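Local coordinates for protein starch synthase I (Hordeum vulgare, PDB 4HLN) that belongs to the starch synthases of plants, two-domain glycosyltransferases in which a pair of Rossmann-like domains face each other, at residues G350-S362 with Y618-V632. Numbering follows the deposited sequence.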
loop_
_atom_site.group_PDB
_atom_site.type_symbol
_atom_site.label_atom_id
_atom_site.label_comp_id
_atom_site.label_asym_id
_atom_site.label_seq_id
_atom_site.Cartn_x
_atom_site.Cartn_y
_atom_site.Cartn_z
ATOM N N GLY A 350 12.088 -4.636 15.262
ATOM C CA GLY A 350 13.356 -3.937 15.366
ATOM C C GLY A 350 13.352 -2.587 14.676
ATOM O O GLY A 350 13.873 -1.602 15.209
ATOM N N ALA A 351 12.750 -2.542 13.493
ATOM C CA ALA A 351 12.596 -1.293 12.760
ATOM C C ALA A 351 11.590 -0.369 13.427
ATOM O O ALA A 351 11.787 0.835 13.454
ATOM C CB ALA A 351 12.163 -1.565 11.337
ATOM N N VAL A 352 10.500 -0.924 13.948
ATOM C CA VAL A 352 9.469 -0.094 14.557
ATOM C C VAL A 352 10.088 0.638 15.725
ATOM O O VAL A 352 9.773 1.797 16.021
ATOM C CB VAL A 352 8.294 -0.938 15.056
ATOM C CG1 VAL A 352 7.588 -0.227 16.183
ATOM C CG2 VAL A 352 7.337 -1.235 13.922
ATOM N N VAL A 353 11.009 -0.055 16.370
ATOM C CA VAL A 353 11.676 0.483 17.526
ATOM C C VAL A 353 12.724 1.554 17.183
ATOM O O VAL A 353 12.935 2.448 17.974
ATOM C CB VAL A 353 12.269 -0.662 18.364
ATOM C CG1 VAL A 353 13.554 -0.242 19.046
ATOM C CG2 VAL A 353 11.239 -1.146 19.364
ATOM N N THR A 354 13.339 1.486 16.002
ATOM C CA THR A 354 14.476 2.356 15.661
ATOM C C THR A 354 14.276 3.332 14.493
ATOM O O THR A 354 15.080 4.233 14.295
ATOM C CB THR A 354 15.720 1.522 15.317
ATOM O OG1 THR A 354 15.398 0.598 14.259
ATOM C CG2 THR A 354 16.196 0.763 16.535
ATOM N N ALA A 355 13.233 3.143 13.702
ATOM C CA ALA A 355 13.018 4.007 12.547
ATOM C C ALA A 355 12.696 5.394 13.041
ATOM O O ALA A 355 12.369 5.573 14.205
ATOM C CB ALA A 355 11.878 3.486 11.693
ATOM N N ASP A 356 12.758 6.377 12.154
ATOM C CA ASP A 356 12.474 7.746 12.564
ATOM C C ASP A 356 11.013 8.118 12.352
ATOM O O ASP A 356 10.374 8.652 13.254
ATOM C CB ASP A 356 13.440 8.711 11.881
ATOM C CG ASP A 356 14.888 8.425 12.260
ATOM O OD1 ASP A 356 15.152 8.228 13.469
ATOM O OD2 ASP A 356 15.751 8.356 11.357
ATOM N N ARG A 357 10.492 7.815 11.170
ATOM C CA ARG A 357 9.067 7.925 10.903
ATOM C C ARG A 357 8.530 6.553 10.486
ATOM O O ARG A 357 9.296 5.684 10.093
ATOM C CB ARG A 357 8.797 8.934 9.779
ATOM C CG ARG A 357 9.352 10.332 9.982
ATOM C CD ARG A 357 8.667 11.080 11.081
ATOM N NE ARG A 357 7.221 11.140 10.912
ATOM C CZ ARG A 357 6.434 11.969 11.595
ATOM N NH1 ARG A 357 6.974 12.819 12.474
ATOM N NH2 ARG A 357 5.116 11.953 11.391
ATOM N N ILE A 358 7.214 6.366 10.560
ATOM C CA ILE A 358 6.594 5.112 10.153
ATOM C C ILE A 358 5.344 5.335 9.326
ATOM O O ILE A 358 4.406 6.000 9.765
ATOM C CB ILE A 358 6.185 4.262 11.363
ATOM C CG1 ILE A 358 7.411 3.934 12.210
ATOM C CG2 ILE A 358 5.449 2.982 10.901
ATOM C CD1 ILE A 358 7.114 3.234 13.465
ATOM N N VAL A 359 5.334 4.766 8.130
ATOM C CA VAL A 359 4.165 4.801 7.268
ATOM C C VAL A 359 3.563 3.403 7.218
ATOM O O VAL A 359 4.215 2.441 6.815
ATOM C CB VAL A 359 4.542 5.253 5.848
ATOM C CG1 VAL A 359 3.347 5.152 4.921
ATOM C CG2 VAL A 359 5.095 6.677 5.879
ATOM N N THR A 360 2.312 3.280 7.625
ATOM C CA THR A 360 1.776 1.951 7.860
ATOM C C THR A 360 0.366 1.756 7.330
ATOM O O THR A 360 -0.472 2.647 7.423
ATOM C CB THR A 360 1.814 1.627 9.358
ATOM O OG1 THR A 360 0.945 0.527 9.635
ATOM C CG2 THR A 360 1.371 2.834 10.162
ATOM N N VAL A 361 0.118 0.580 6.766
ATOM C CA VAL A 361 -1.219 0.202 6.315
ATOM C C VAL A 361 -2.278 0.324 7.424
ATOM O O VAL A 361 -3.442 0.633 7.164
ATOM C CB VAL A 361 -1.214 -1.251 5.826
ATOM C CG1 VAL A 361 -0.624 -2.149 6.906
ATOM C CG2 VAL A 361 -2.622 -1.693 5.431
ATOM N N SER A 362 -1.852 0.100 8.661
ATOM C CA SER A 362 -2.755 -0.016 9.789
ATOM C C SER A 362 -3.328 1.329 10.213
ATOM O O SER A 362 -4.256 1.382 11.026
ATOM C CB SER A 362 -2.030 -0.678 10.966
ATOM O OG SER A 362 -1.053 0.189 11.521
ATOM N N TYR A 618 4.818 12.347 1.263
ATOM C CA TYR A 618 6.017 11.707 1.769
ATOM C C TYR A 618 7.108 12.744 2.012
ATOM O O TYR A 618 7.900 12.616 2.946
ATOM C CB TYR A 618 6.488 10.600 0.820
ATOM C CG TYR A 618 5.589 9.384 0.848
ATOM C CD1 TYR A 618 5.790 8.370 1.781
ATOM C CD2 TYR A 618 4.532 9.256 -0.041
ATOM C CE1 TYR A 618 4.964 7.259 1.827
ATOM C CE2 TYR A 618 3.700 8.149 -0.004
ATOM C CZ TYR A 618 3.920 7.151 0.934
ATOM O OH TYR A 618 3.097 6.039 0.976
ATOM N N GLU A 619 7.143 13.775 1.172
ATOM C CA GLU A 619 8.174 14.799 1.285
ATOM C C GLU A 619 8.050 15.521 2.618
ATOM O O GLU A 619 9.042 15.777 3.296
ATOM C CB GLU A 619 8.057 15.791 0.143
ATOM C CG GLU A 619 8.724 15.357 -1.148
ATOM C CD GLU A 619 8.299 16.229 -2.321
ATOM O OE1 GLU A 619 7.617 17.256 -2.079
ATOM O OE2 GLU A 619 8.628 15.882 -3.478
ATOM N N GLN A 620 6.813 15.838 2.984
ATOM C CA GLN A 620 6.514 16.443 4.268
ATOM C C GLN A 620 7.071 15.564 5.382
ATOM O O GLN A 620 7.833 16.010 6.245
ATOM C CB GLN A 620 4.993 16.590 4.406
ATOM C CG GLN A 620 4.523 17.083 5.757
ATOM C CD GLN A 620 4.942 18.524 6.031
ATOM O OE1 GLN A 620 4.122 19.443 5.942
ATOM N NE2 GLN A 620 6.224 18.729 6.365
ATOM N N ILE A 621 6.696 14.296 5.331
ATOM C CA ILE A 621 7.140 13.325 6.305
ATOM C C ILE A 621 8.651 13.348 6.478
ATOM O O ILE A 621 9.136 13.473 7.596
ATOM C CB ILE A 621 6.619 11.921 5.928
ATOM C CG1 ILE A 621 5.116 11.856 6.192
ATOM C CG2 ILE A 621 7.346 10.819 6.692
ATOM C CD1 ILE A 621 4.466 10.635 5.607
ATOM N N PHE A 622 9.389 13.251 5.378
ATOM C CA PHE A 622 10.856 13.288 5.436
ATOM C C PHE A 622 11.369 14.546 6.079
ATOM O O PHE A 622 12.399 14.524 6.737
ATOM C CB PHE A 622 11.481 13.179 4.048
ATOM C CG PHE A 622 11.042 11.968 3.289
ATOM C CD1 PHE A 622 10.583 10.846 3.962
ATOM C CD2 PHE A 622 11.070 11.955 1.909
ATOM C CE1 PHE A 622 10.165 9.728 3.270
ATOM C CE2 PHE A 622 10.649 10.845 1.208
ATOM C CZ PHE A 622 10.197 9.727 1.886
ATOM N N GLU A 623 10.666 15.653 5.877
ATOM C CA GLU A 623 11.110 16.904 6.470
ATOM C C GLU A 623 11.014 16.860 7.985
ATOM O O GLU A 623 11.982 17.205 8.689
ATOM C CB GLU A 623 10.383 18.100 5.868
ATOM C CG GLU A 623 10.946 18.436 4.483
ATOM C CD GLU A 623 12.493 18.407 4.445
ATOM O OE1 GLU A 623 13.137 18.897 5.408
ATOM O OE2 GLU A 623 13.067 17.887 3.455
ATOM N N TRP A 624 9.868 16.398 8.482
ATOM C CA TRP A 624 9.738 16.107 9.899
ATOM C C TRP A 624 10.866 15.207 10.410
ATOM O O TRP A 624 11.402 15.445 11.487
ATOM C CB TRP A 624 8.419 15.437 10.169
ATOM C CG TRP A 624 7.284 16.321 9.951
ATOM C CD1 TRP A 624 7.266 17.680 10.065
ATOM C CD2 TRP A 624 5.968 15.929 9.572
ATOM N NE1 TRP A 624 6.010 18.161 9.784
ATOM C CE2 TRP A 624 5.193 17.102 9.479
ATOM C CE3 TRP A 624 5.368 14.700 9.304
ATOM C CZ2 TRP A 624 3.844 17.079 9.133
ATOM C CZ3 TRP A 624 4.026 14.678 8.955
ATOM C CH2 TRP A 624 3.282 15.860 8.872
ATOM N N ALA A 625 11.234 14.184 9.643
ATOM C CA ALA A 625 12.255 13.259 10.113
ATOM C C ALA A 625 13.589 13.951 10.259
ATOM O O ALA A 625 14.306 13.733 11.243
ATOM C CB ALA A 625 12.387 12.064 9.190
ATOM N N PHE A 626 13.918 14.787 9.276
ATOM C CA PHE A 626 15.217 15.449 9.256
ATOM C C PHE A 626 15.305 16.514 10.324
ATOM O O PHE A 626 16.328 16.663 10.978
ATOM C CB PHE A 626 15.504 16.059 7.894
ATOM C CG PHE A 626 15.999 15.072 6.891
ATOM C CD1 PHE A 626 17.218 14.447 7.067
ATOM C CD2 PHE A 626 15.247 14.766 5.771
ATOM C CE1 PHE A 626 17.689 13.535 6.143
ATOM C CE2 PHE A 626 15.705 13.855 4.845
ATOM C CZ PHE A 626 16.936 13.243 5.029
ATOM N N VAL A 627 14.216 17.246 10.505
ATOM C CA VAL A 627 14.166 18.282 11.524
ATOM C C VAL A 627 14.373 17.719 12.939
ATOM O O VAL A 627 15.039 18.343 13.763
ATOM C CB VAL A 627 12.848 19.059 11.451
ATOM C CG1 VAL A 627 12.632 19.825 12.737
ATOM C CG2 VAL A 627 12.845 19.986 10.229
ATOM N N ASP A 628 13.824 16.534 13.207
ATOM C CA ASP A 628 13.966 15.901 14.518
ATOM C C ASP A 628 15.258 15.086 14.689
ATOM O O ASP A 628 15.946 14.752 13.721
ATOM C CB ASP A 628 12.743 15.039 14.833
ATOM C CG ASP A 628 11.440 15.835 14.795
ATOM O OD1 ASP A 628 11.490 17.050 15.098
ATOM O OD2 ASP A 628 10.373 15.255 14.456
ATOM N N GLN A 629 15.583 14.784 15.940
ATOM C CA GLN A 629 16.755 13.983 16.264
ATOM C C GLN A 629 16.536 12.569 15.785
ATOM O O GLN A 629 15.415 12.075 15.827
ATOM C CB GLN A 629 16.945 13.938 17.779
ATOM C CG GLN A 629 17.416 15.235 18.398
ATOM C CD GLN A 629 18.922 15.411 18.290
ATOM O OE1 GLN A 629 19.532 15.094 17.262
ATOM N NE2 GLN A 629 19.535 15.905 19.366
ATOM N N PRO A 630 17.609 11.897 15.349
ATOM C CA PRO A 630 17.400 10.477 15.077
ATOM C C PRO A 630 16.740 9.872 16.297
ATOM O O PRO A 630 17.229 10.023 17.414
ATOM C CB PRO A 630 18.815 9.925 14.868
ATOM C CG PRO A 630 19.737 10.974 15.351
ATOM C CD PRO A 630 19.020 12.286 15.234
ATOM N N TYR A 631 15.601 9.230 16.073
ATOM C CA TYR A 631 14.774 8.744 17.160
ATOM C C TYR A 631 15.590 7.948 18.162
ATOM O O TYR A 631 15.498 8.174 19.379
ATOM C CB TYR A 631 13.626 7.889 16.630
ATOM C CG TYR A 631 12.938 7.101 17.720
ATOM C CD1 TYR A 631 13.069 5.722 17.794
ATOM C CD2 TYR A 631 12.177 7.740 18.692
ATOM C CE1 TYR A 631 12.443 5.002 18.790
ATOM C CE2 TYR A 631 11.550 7.025 19.689
ATOM C CZ TYR A 631 11.687 5.656 19.730
ATOM O OH TYR A 631 11.064 4.935 20.711
ATOM N N VAL A 632 16.379 7.004 17.658
ATOM C CA VAL A 632 17.139 6.205 18.583
ATOM C C VAL A 632 18.404 6.919 18.960
ATOM O O VAL A 632 19.405 6.921 18.249
ATOM C CB VAL A 632 17.301 4.715 18.196
ATOM C CG1 VAL A 632 18.623 4.182 18.686
ATOM C CG2 VAL A 632 16.178 3.901 18.849
HETATM O O HOH W 1 16.768 6.390 14.616
#
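Arg357, at the start of strand 357-360, reaches across to helix 618-627 and buries more surface here than any other residue. Its CG rests 3.6 Å from Ala625 CB and also touches the CG2 branch of Ile621, so the aliphatic part of the chain lies on the helix. Bends in the middle of the chain then fold the guanidinium back beside Trp624, whose CE3 sits over one face, off toward the rim; NH2 comes within 3.5 Å of that carbon. With the two planes 39° apart this is a tilted contact rather than a flat stack. Asn390 OD1 takes a hydrogen bond from NH2 and so helps fix how the guanidinium is turned.

Two residues along the strand, Val359 uses both methyls: CG2 meets Ile621 CD1 at 4.0 Å, and CG1 lies 4.1 Å from Tyr618 CE1. The tyrosine hydroxyl is hydrogen-bonded to the backbone N of Val393.

Just before the strand, Asp356 ties down the tail that follows the helix. Its OD1 accepts the Tyr631 N-H at 2.8 Å, nearly along the C-O axis and fairly straight (158°), while OD2 takes the N-H of Ser295. A water next to OD1 also contacts Thr354 O and accepts from Val632 N, linking the two chain segments a second time. The Tyr631 side chain extends past Ala355 O but is poorly ordered, so its cation-pi contact with Arg385 is best taken with caution.

Strand 357-360 lies between the parallel strands 294-299 and 389-391 of the N-terminal domain's sheet. Helix 611-627, although from the end of the chain, covers this sheet; its 618-627 part runs roughly antiparallel to strand 357-360 (153°), with Phe622 reaching strand 264-269; beyond it, Val632 touches helix 276-284.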